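IclR family transcriptional regulator (Brucella abortus, PDB 5WHM) represses transcription as an IclR-type regulator, probably by binding DNA through its helix-turn-helix domain and sensing a small-molecule signal through its C-terminal domain. Local coordinates at residues V221-K226 with H260-A265. Sequence-based numbering, arbitrary orientation. Where two conformers were deposited one is given.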
loop_
_atom_site.group_PDB
_atom_site.type_symbol
_atom_site.label_atom_id
_atom_site.label_comp_id
_atom_site.label_asym_id
_atom_site.label_seq_id
_atom_site.Cartn_x
_atom_site.Cartn_y
_atom_site.Cartn_z
ATOM N N VAL C 221 -18.067 -15.825 1.600
ATOM C CA VAL C 221 -19.198 -15.625 0.689
ATOM C C VAL C 221 -18.791 -14.586 -0.345
ATOM O O VAL C 221 -18.360 -13.482 0.036
ATOM C CB VAL C 221 -20.456 -15.159 1.436
ATOM C CG1 VAL C 221 -21.540 -14.722 0.456
ATOM C CG2 VAL C 221 -20.986 -16.271 2.365
ATOM N N PRO C 222 -18.902 -14.866 -1.640
ATOM C CA PRO C 222 -18.470 -13.891 -2.646
ATOM C C PRO C 222 -19.601 -12.940 -3.027
ATOM O O PRO C 222 -20.780 -13.193 -2.783
ATOM C CB PRO C 222 -18.076 -14.783 -3.830
ATOM C CG PRO C 222 -19.114 -15.937 -3.743
ATOM C CD PRO C 222 -19.412 -16.110 -2.255
ATOM N N LEU C 223 -19.216 -11.817 -3.620
ATOM C CA LEU C 223 -20.175 -10.850 -4.140
ATOM C C LEU C 223 -19.661 -10.344 -5.483
ATOM O O LEU C 223 -18.537 -9.844 -5.559
ATOM C CB LEU C 223 -20.345 -9.687 -3.161
ATOM C CG LEU C 223 -21.033 -8.435 -3.689
ATOM C CD1 LEU C 223 -22.496 -8.756 -3.960
ATOM C CD2 LEU C 223 -20.894 -7.333 -2.681
ATOM N N VAL C 224 -20.465 -10.461 -6.531
ATOM C CA VAL C 224 -20.078 -9.971 -7.847
ATOM C C VAL C 224 -20.459 -8.498 -7.930
ATOM O O VAL C 224 -21.638 -8.156 -7.828
ATOM C CB VAL C 224 -20.744 -10.781 -8.972
ATOM C CG1 VAL C 224 -20.399 -10.167 -10.323
ATOM C CG2 VAL C 224 -20.296 -12.238 -8.932
ATOM N N HIS C 225 -19.465 -7.620 -8.091
ATOM C CA HIS C 225 -19.698 -6.179 -8.126
ATOM C C HIS C 225 -19.282 -5.629 -9.484
ATOM O O HIS C 225 -18.205 -5.962 -9.989
ATOM C CB HIS C 225 -18.940 -5.465 -7.003
ATOM C CG HIS C 225 -19.422 -4.072 -6.740
ATOM N ND1 HIS C 225 -20.289 -3.409 -7.586
ATOM C CD2 HIS C 225 -19.174 -3.221 -5.717
ATOM C CE1 HIS C 225 -20.536 -2.203 -7.105
ATOM N NE2 HIS C 225 -19.869 -2.061 -5.973
ATOM N N LYS C 226 -20.143 -4.791 -10.071
ATOM C CA LYS C 226 -19.921 -4.303 -11.430
ATOM C C LYS C 226 -18.608 -3.541 -11.556
ATOM O O LYS C 226 -17.948 -3.619 -12.598
ATOM C CB LYS C 226 -21.097 -3.422 -11.858
ATOM C CG LYS C 226 -21.496 -2.389 -10.805
ATOM C CD LYS C 226 -22.847 -1.723 -11.092
ATOM C CE LYS C 226 -22.781 -0.753 -12.267
ATOM N NZ LYS C 226 -23.700 0.405 -12.075
ATOM N N HIS C 260 -25.701 -9.935 1.201
ATOM C CA HIS C 260 -26.911 -9.454 0.542
ATOM C C HIS C 260 -27.230 -8.019 0.948
ATOM O O HIS C 260 -27.635 -7.207 0.108
ATOM C CB HIS C 260 -28.099 -10.363 0.858
ATOM C CG HIS C 260 -29.340 -9.991 0.112
ATOM N ND1 HIS C 260 -30.285 -9.128 0.624
ATOM C CD2 HIS C 260 -29.773 -10.336 -1.122
ATOM C CE1 HIS C 260 -31.259 -8.973 -0.256
ATOM N NE2 HIS C 260 -30.973 -9.696 -1.324
ATOM N N ASN C 261 -27.066 -7.692 2.232
ATOM C CA ASN C 261 -27.301 -6.317 2.678
ATOM C C ASN C 261 -26.298 -5.357 2.028
ATOM O O ASN C 261 -26.681 -4.291 1.538
ATOM C CB ASN C 261 -27.223 -6.218 4.211
ATOM C CG ASN C 261 -28.431 -6.887 4.926
ATOM O OD1 ASN C 261 -29.549 -6.887 4.414
ATOM N ND2 ASN C 261 -28.192 -7.431 6.124
ATOM N N ILE C 262 -25.018 -5.741 1.982
ATOM C CA ILE C 262 -24.010 -4.913 1.309
ATOM C C ILE C 262 -24.389 -4.716 -0.151
ATOM O O ILE C 262 -24.361 -3.596 -0.679
ATOM C CB ILE C 262 -22.615 -5.550 1.446
ATOM C CG1 ILE C 262 -22.194 -5.593 2.916
ATOM C CG2 ILE C 262 -21.575 -4.761 0.612
ATOM C CD1 ILE C 262 -20.894 -6.314 3.150
ATOM N N SER C 263 -24.796 -5.811 -0.808
ATOM C CA SER C 263 -25.137 -5.796 -2.224
ATOM C C SER C 263 -26.312 -4.866 -2.520
ATOM O O SER C 263 -26.337 -4.195 -3.560
ATOM C CB SER C 263 -25.449 -7.221 -2.678
ATOM O OG SER C 263 -25.846 -7.221 -4.028
ATOM N N SER C 264 -27.284 -4.789 -1.614
ATOM C CA SER C 264 -28.425 -3.917 -1.861
ATOM C C SER C 264 -28.122 -2.449 -1.580
ATOM O O SER C 264 -28.827 -1.581 -2.098
ATOM C CB SER C 264 -29.627 -4.374 -1.029
ATOM O OG SER C 264 -29.283 -4.465 0.339
ATOM N N ALA C 265 -27.103 -2.155 -0.771
ATOM C CA ALA C 265 -26.786 -0.781 -0.397
ATOM C C ALA C 265 -25.746 -0.132 -1.305
ATOM O O ALA C 265 -25.667 1.101 -1.351
ATOM C CB ALA C 265 -26.299 -0.729 1.051
#
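Leu223 is the one side chain that segment 221-226 sends onto helix segment 260-265, and it parts its two methyls between neighbouring helix residues. CD1 goes to Ser263 and CD2 to Ile262, so the fork of the leucine meets the helix across consecutive positions.

The closer branch is CD1. It comes alongside the CB-OG bond of Ser263, 3.6 Å from CB and nearly as near the oxygen, with Leu223 CD1 and Ser263 OG 3.7 Å apart. The serine therefore takes part as a short wall, its methylene carbon against a methyl and its hydroxyl skirting the same group. Its OG stands anti to the backbone N (chi1 177°), which lays the CB-OG bond beside this methyl. The other branch is looser: Leu223 CD2 lies 4.2 Å from CG2 of Ile262. On the isoleucine this is the short branch alone; the CG1-CD1 arm points away from the leucine methyls. Leu223 has CG anti to its own N (chi1 165°), and from there the two methyls fan out over the helix.

No hydrogen bond ties the two segments together. This is a small van der Waals contact of about 105 Å², with backbones well apart: Leu223 CA and Ser263 CA are 7.3 Å from each other.

The contact lies within the C-terminal domain, where the last turns of helix 244-265 pack against an antiparallel sheet of the kind found in GAF-like domains. One turn back along the helix, Val259 also meets Leu223, and Val221 continues the row onto Leu255, Ile256 and Val259. Phe233 of the adjoining strand 229-238 touches both Leu223 and Ile262, while Ala104 and Leu107 of helix 101-115 also pack on Ile262, so Ile262 sits between helix 101-115 and strand 229-238.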